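Local coordinates for prepilin (Salmonella typhi, PDB 3FHV), which is a type IVb pilin, PilS, that probably assembles into adhesive pili and interacts with the host membrane protein CFTR, at residues A[55-58]-A[59-62]; A[20-23]-A[24-28]; A[132-135]-A[136-140]. All coordinates share one frame; numbering follows the deposited sequence.

Contact 1: A[55-58]-A[59-62]; sequences SGDP and ASGS
Asp-57 meets Ser-60 and Ser-62 at the base of its side chain, where its CB lies 4.1 Å from Ser-60 CB and 4.2 Å from Ser-62 CB. Beyond CG the carboxylate divides. Asp-57 OD1 stands 3.9 Å from Ser-60 OG, too far for a hydrogen bond, while Asp-57 OD2 turns back to 3.1 Å from the backbone O of Gly-56, an approach of two acceptors. The turn is held by backbone atoms instead. Asp-57 O takes Ser-60 N at 2.9 Å on one face of its carbonyl plane and Ser-62 N at 2.9 Å on the opposite face. Asp-57 N in turn gives a nearly straight bond to Ser-62 O (3.0 Å, 172°). Asp-57 and Ser-62 thus form an antiparallel hydrogen-bonded pair closing the beta hairpin between strands 53-55 and 62-66; Gly-61, with positive phi, and Ser-62 together face Asp-57 as a G1 beta bulge. A weak bond from Gly-61 N to Pro-58 O follows the i to i+3 pattern of the short 3-10 segment inside the loop. Pro-58 O also accepts from Gln-45 NE2, and Pro-58 packs against a modified side chain of the bound peptide.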
loop_
_atom_site.group_PDB
_atom_site.type_symbol
_atom_site.label_atom_id
_atom_site.label_comp_id
_atom_site.label_asym_id
_atom_site.label_seq_id
_atom_site.Cartn_x
_atom_site.Cartn_y
_atom_site.Cartn_z
ATOM N N SER A 55 -9.710 7.249 12.538
ATOM C CA SER A 55 -10.133 7.755 13.837
ATOM C C SER A 55 -11.080 6.771 14.520
ATOM O O SER A 55 -10.978 5.553 14.315
ATOM C CB SER A 55 -10.781 9.142 13.697
ATOM O OG SER A 55 -11.861 9.129 12.788
ATOM N N GLY A 56 -11.999 7.288 15.327
ATOM C CA GLY A 56 -12.905 6.417 16.047
ATOM C C GLY A 56 -12.136 5.818 17.213
ATOM O O GLY A 56 -11.457 6.544 17.939
ATOM N N ASP A 57 -12.217 4.503 17.388
ATOM C CA ASP A 57 -11.514 3.834 18.483
ATOM C C ASP A 57 -10.867 2.516 18.056
ATOM O O ASP A 57 -11.375 1.438 18.365
ATOM C CB ASP A 57 -12.480 3.566 19.643
ATOM C CG ASP A 57 -12.194 4.426 20.859
ATOM O OD1 ASP A 57 -12.873 4.234 21.894
ATOM O OD2 ASP A 57 -11.294 5.295 20.781
ATOM N N PRO A 58 -9.728 2.583 17.346
ATOM C CA PRO A 58 -9.060 1.351 16.908
ATOM C C PRO A 58 -8.608 0.449 18.055
ATOM O O PRO A 58 -8.495 -0.764 17.884
ATOM C CB PRO A 58 -7.896 1.864 16.055
ATOM C CG PRO A 58 -7.631 3.225 16.606
ATOM C CD PRO A 58 -9.007 3.774 16.865
ATOM N N ALA A 59 -8.363 1.032 19.225
ATOM C CA ALA A 59 -7.939 0.242 20.378
ATOM C C ALA A 59 -9.093 -0.616 20.891
ATOM O O ALA A 59 -8.886 -1.549 21.666
ATOM C CB ALA A 59 -7.430 1.157 21.489
ATOM N N SER A 60 -10.308 -0.301 20.453
ATOM C CA SER A 60 -11.494 -1.043 20.873
ATOM C C SER A 60 -12.160 -1.773 19.707
ATOM O O SER A 60 -13.254 -2.317 19.850
ATOM C CB SER A 60 -12.512 -0.095 21.517
ATOM O OG SER A 60 -11.982 0.513 22.682
ATOM N N GLY A 61 -11.501 -1.778 18.553
ATOM C CA GLY A 61 -12.069 -2.443 17.394
ATOM C C GLY A 61 -13.211 -1.651 16.788
ATOM O O GLY A 61 -14.131 -2.220 16.197
ATOM N N SER A 62 -13.159 -0.332 16.936
ATOM C CA SER A 62 -14.197 0.538 16.391
ATOM C C SER A 62 -13.580 1.698 15.615
ATOM O O SER A 62 -14.031 2.840 15.709
ATOM C CB SER A 62 -15.086 1.082 17.514
ATOM O OG SER A 62 -15.851 0.045 18.103
#

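Contact 2: A[20-23]-A[24-28]; sequences NTIG and MMKGV
Thr-21 and Met-25 run side by side, and Thr-21 CG2 reaches Met-25 CG at 4.2 Å at the margin of the Thr-21 peptide group, whose O lies 3.3 Å from Met-25 CG. The one flat side chain, the carboxamide of Asn-20, leads away from residues 24-28, so nothing of that segment lies on its faces; Asn-20 ND2 donates instead to Ala-48 O and to Val-54 O of the second subunit. The backbone of Asn-20 does take part: Met-24 N bonds Asn-20 O at 2.9 Å, and Met-24 CB lies 3.6 Å from Asn-20 O. Met-25 N makes the next i to i+4 bond, to Thr-21 O at 2.8 Å. These pairs stand near the C-terminal end of helix 8-25, the long N-terminal helix of this soluble pilin fragment, whose chain then passes into a type I turn from Met-25 to Val-28. On the exposed side Lys-26 leans over the last carbonyls. With CG turned anti to the carbonyl carbon (chi1 -70°) and the chain extended beyond, Lys-26 CG passes 3.2 Å from Ile-22 O. Lys-26 CE lies 3.8 Å from Ile-22 CG2, where the two side chains pass at a slant. Lys-26 N bonds Ile-22 O, with a second, weak bond to Gly-23 O. Toward helix 36-45, Thr-21, Met-24 and Met-25 touch Met-39 or Leu-43, and both methionines also pack on Phe-33. Thr-21 and Ile-22 separately contact Phe-89 of strand 88-96.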
loop_
_atom_site.group_PDB
_atom_site.type_symbol
_atom_site.label_atom_id
_atom_site.label_comp_id
_atom_site.label_asym_id
_atom_site.label_seq_id
_atom_site.Cartn_x
_atom_site.Cartn_y
_atom_site.Cartn_z
ATOM N N ASN A 20 -5.815 -4.335 -0.983
ATOM C CA ASN A 20 -5.592 -4.888 0.346
ATOM C C ASN A 20 -6.790 -5.709 0.804
ATOM O O ASN A 20 -6.635 -6.767 1.406
ATOM C CB ASN A 20 -5.324 -3.777 1.362
ATOM C CG ASN A 20 -4.011 -3.067 1.107
ATOM O OD1 ASN A 20 -3.072 -3.660 0.582
ATOM N ND2 ASN A 20 -3.934 -1.805 1.495
ATOM N N THR A 21 -7.986 -5.207 0.525
ATOM C CA THR A 21 -9.196 -5.911 0.902
ATOM C C THR A 21 -9.298 -7.244 0.160
ATOM O O THR A 21 -9.652 -8.261 0.755
ATOM C CB THR A 21 -10.447 -5.041 0.619
ATOM O OG1 THR A 21 -10.333 -3.806 1.339
ATOM C CG2 THR A 21 -11.717 -5.759 1.073
ATOM N N ILE A 22 -9.005 -7.243 -1.138
ATOM C CA ILE A 22 -9.058 -8.483 -1.910
ATOM C C ILE A 22 -8.067 -9.481 -1.299
ATOM O O ILE A 22 -8.376 -10.666 -1.144
ATOM C CB ILE A 22 -8.717 -8.226 -3.396
ATOM C CG1 ILE A 22 -9.885 -7.491 -4.061
ATOM C CG2 ILE A 22 -8.432 -9.543 -4.116
ATOM C CD1 ILE A 22 -9.545 -6.830 -5.377
ATOM N N GLY A 23 -6.888 -8.990 -0.929
ATOM C CA GLY A 23 -5.882 -9.852 -0.324
ATOM C C GLY A 23 -6.378 -10.452 0.983
ATOM O O GLY A 23 -6.205 -11.647 1.238
ATOM N N MET A 24 -7.001 -9.623 1.815
ATOM C CA MET A 24 -7.528 -10.083 3.095
ATOM C C MET A 24 -8.670 -11.082 2.922
ATOM O O MET A 24 -8.737 -12.079 3.634
ATOM C CB MET A 24 -8.025 -8.897 3.927
ATOM C CG MET A 24 -8.655 -9.291 5.255
ATOM S SD MET A 24 -9.205 -7.880 6.241
ATOM C CE MET A 24 -10.820 -7.635 5.622
ATOM N N MET A 25 -9.567 -10.817 1.978
ATOM C CA MET A 25 -10.704 -11.706 1.762
ATOM C C MET A 25 -10.320 -13.090 1.252
ATOM O O MET A 25 -11.030 -14.065 1.498
ATOM C CB MET A 25 -11.717 -11.051 0.815
ATOM C CG MET A 25 -12.437 -9.854 1.420
ATOM S SD MET A 25 -13.357 -10.272 2.924
ATOM C CE MET A 25 -12.120 -10.092 4.140
ATOM N N LYS A 26 -9.199 -13.183 0.549
ATOM C CA LYS A 26 -8.750 -14.474 0.039
ATOM C C LYS A 26 -8.446 -15.426 1.194
ATOM O O LYS A 26 -8.421 -16.645 1.015
ATOM C CB LYS A 26 -7.499 -14.303 -0.829
ATOM C CG LYS A 26 -7.768 -13.622 -2.152
ATOM C CD LYS A 26 -6.522 -13.573 -3.018
ATOM C CE LYS A 26 -6.830 -12.942 -4.368
ATOM N NZ LYS A 26 -5.614 -12.815 -5.213
ATOM N N GLY A 27 -8.223 -14.861 2.376
ATOM C CA GLY A 27 -7.917 -15.672 3.540
ATOM C C GLY A 27 -9.110 -16.013 4.415
ATOM O O GLY A 27 -8.977 -16.782 5.366
ATOM N N VAL A 28 -10.272 -15.446 4.111
ATOM C CA VAL A 28 -11.463 -15.727 4.903
ATOM C C VAL A 28 -12.272 -16.856 4.281
ATOM O O VAL A 28 -12.545 -16.857 3.083
ATOM C CB VAL A 28 -12.368 -14.477 5.052
ATOM C CG1 VAL A 28 -11.567 -13.329 5.642
ATOM C CG2 VAL A 28 -12.959 -14.083 3.713
#

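Contact 3: A[132-135]-A[136-140]; sequences EIAS and SECTA
A chi1 of -73° sets Ile-133 CG1 opposite the carbonyl carbon and leaves CG2 anti to the backbone N, while Glu-137 starts with CG opposite its own carbonyl carbon (chi1 -60°) before running straight out; the two side chains therefore lie alongside each other, pointing the same way. The methyl CG2 of Ile-133 sits over the flat face of the Glu-137 carboxylate, 3.5 Å from Glu-137 CD, with both carboxylate oxygens almost as close. Further back, Glu-137 CG rests 3.4 Å from Ile-133 O. The main backbone bond of this turn runs from Glu-137 N to Ile-133 O at 2.9 Å. Ser-136 N adds a weak bond to the same Ile-133 O.

One residue on, Cys-138 N donates to Ala-134 O at 2.7 Å. Cys-138 has already left helical backbone angles, yet it still closes this i to i+4 bond at the end of helix 131-137. Its side chain folds back along the same carbonyl, Cys-138 SG lying 3.2 Å from Ala-134 O and 4.2 Å from Ala-134 CB. SG is fixed there by the disulfide to Cys-101 at the start of helix 98-111, a link consistent with the disulfide-bonded C-terminal region of type IV pilins.

The short helix lies against helix 98-111, with Ala-134 on Val-102, Ser-105 and Thr-106, and Cys-138 also on Val-102. Ile-133 touches His-124 of the outermost strand 122-124, and Glu-137 packs on Asn-122 and His-124 of that strand and on Ile-119 of the adjoining strand 116-119.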
loop_
_atom_site.group_PDB
_atom_site.type_symbol
_atom_site.label_atom_id
_atom_site.label_comp_id
_atom_site.label_asym_id
_atom_site.label_seq_id
_atom_site.Cartn_x
_atom_site.Cartn_y
_atom_site.Cartn_z
ATOM N N GLU A 132 -17.440 12.795 -19.436
ATOM C CA GLU A 132 -18.730 13.373 -19.791
ATOM C C GLU A 132 -19.824 12.874 -18.856
ATOM O O GLU A 132 -20.683 13.644 -18.438
ATOM C CB GLU A 132 -19.103 13.036 -21.239
ATOM C CG GLU A 132 -18.258 13.721 -22.304
ATOM C CD GLU A 132 -16.828 13.231 -22.330
ATOM O OE1 GLU A 132 -16.586 12.087 -21.890
ATOM O OE2 GLU A 132 -15.947 13.982 -22.805
ATOM N N ILE A 133 -19.799 11.588 -18.524
ATOM C CA ILE A 133 -20.817 11.044 -17.628
ATOM C C ILE A 133 -20.645 11.606 -16.218
ATOM O O ILE A 133 -21.603 12.081 -15.602
ATOM C CB ILE A 133 -20.751 9.492 -17.570
ATOM C CG1 ILE A 133 -21.290 8.895 -18.874
ATOM C CG2 ILE A 133 -21.543 8.974 -16.371
ATOM C CD1 ILE A 133 -21.102 7.377 -18.983
ATOM N N ALA A 134 -19.416 11.549 -15.710
ATOM C CA ALA A 134 -19.124 12.036 -14.370
ATOM C C ALA A 134 -19.496 13.504 -14.183
ATOM O O ALA A 134 -20.150 13.859 -13.199
ATOM C CB ALA A 134 -17.652 11.819 -14.045
ATOM N N SER A 135 -19.084 14.353 -15.125
ATOM C CA SER A 135 -19.379 15.786 -15.044
ATOM C C SER A 135 -20.863 16.036 -14.811
ATOM O O SER A 135 -21.256 16.946 -14.078
ATOM C CB SER A 135 -18.962 16.497 -16.337
ATOM O OG SER A 135 -17.565 16.407 -16.543
ATOM N N SER A 136 -21.692 15.220 -15.440
ATOM C CA SER A 136 -23.126 15.386 -15.315
ATOM C C SER A 136 -23.675 14.783 -14.025
ATOM O O SER A 136 -24.438 15.434 -13.305
ATOM C CB SER A 136 -23.814 14.774 -16.541
ATOM O OG SER A 136 -25.227 14.864 -16.460
ATOM N N GLU A 137 -23.279 13.551 -13.718
ATOM C CA GLU A 137 -23.770 12.880 -12.521
ATOM C C GLU A 137 -23.215 13.392 -11.195
ATOM O O GLU A 137 -23.870 13.269 -10.169
ATOM C CB GLU A 137 -23.530 11.378 -12.627
ATOM C CG GLU A 137 -24.224 10.742 -13.815
ATOM C CD GLU A 137 -23.985 9.256 -13.875
ATOM O OE1 GLU A 137 -23.042 8.798 -13.195
ATOM O OE2 GLU A 137 -24.716 8.553 -14.602
ATOM N N CYS A 138 -22.007 13.945 -11.205
ATOM C CA CYS A 138 -21.423 14.487 -9.983
ATOM C C CYS A 138 -22.104 15.826 -9.746
ATOM O O CYS A 138 -22.114 16.671 -10.628
ATOM C CB CYS A 138 -19.923 14.711 -10.146
ATOM S SG CYS A 138 -18.914 13.198 -10.302
ATOM N N THR A 139 -22.661 16.015 -8.556
ATOM C CA THR A 139 -23.378 17.246 -8.235
ATOM C C THR A 139 -22.524 18.351 -7.616
ATOM O O THR A 139 -21.495 18.092 -6.993
ATOM C CB THR A 139 -24.579 16.941 -7.311
ATOM O OG1 THR A 139 -24.148 16.117 -6.219
ATOM C CG2 THR A 139 -25.665 16.208 -8.087
ATOM N N ALA A 140 -22.973 19.589 -7.793
ATOM C CA ALA A 140 -22.269 20.763 -7.281
ATOM C C ALA A 140 -22.103 20.734 -5.767
ATOM O O ALA A 140 -22.916 20.142 -5.058
ATOM C CB ALA A 140 -23.017 22.026 -7.691
#

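In the fold
Along the chain, contact 2 comes first, near the end of helix 8-25; contact 1 follows between strands 53-55 and 62-66, and contact 3 comes last, at the end of helix 131-137. The centres of contacts 1 and 2 are about 21 Å apart; that of contact 3 lies about 35 Å from contact 1 and 32 Å from contact 2. In the seven-stranded antiparallel sheet, contact 1 is the turn leading from outer strand 53-55 into 62-66, and contact 3 flanks the opposite outer strand 122-124. Contact 2 meets helix 36-45, strand 88-96 and, through Asn-20, the second subunit. The Pro-58 contact with the bound peptide and the Cys-101–Cys-138 disulfide thus lie on opposite sides of the chain's centre.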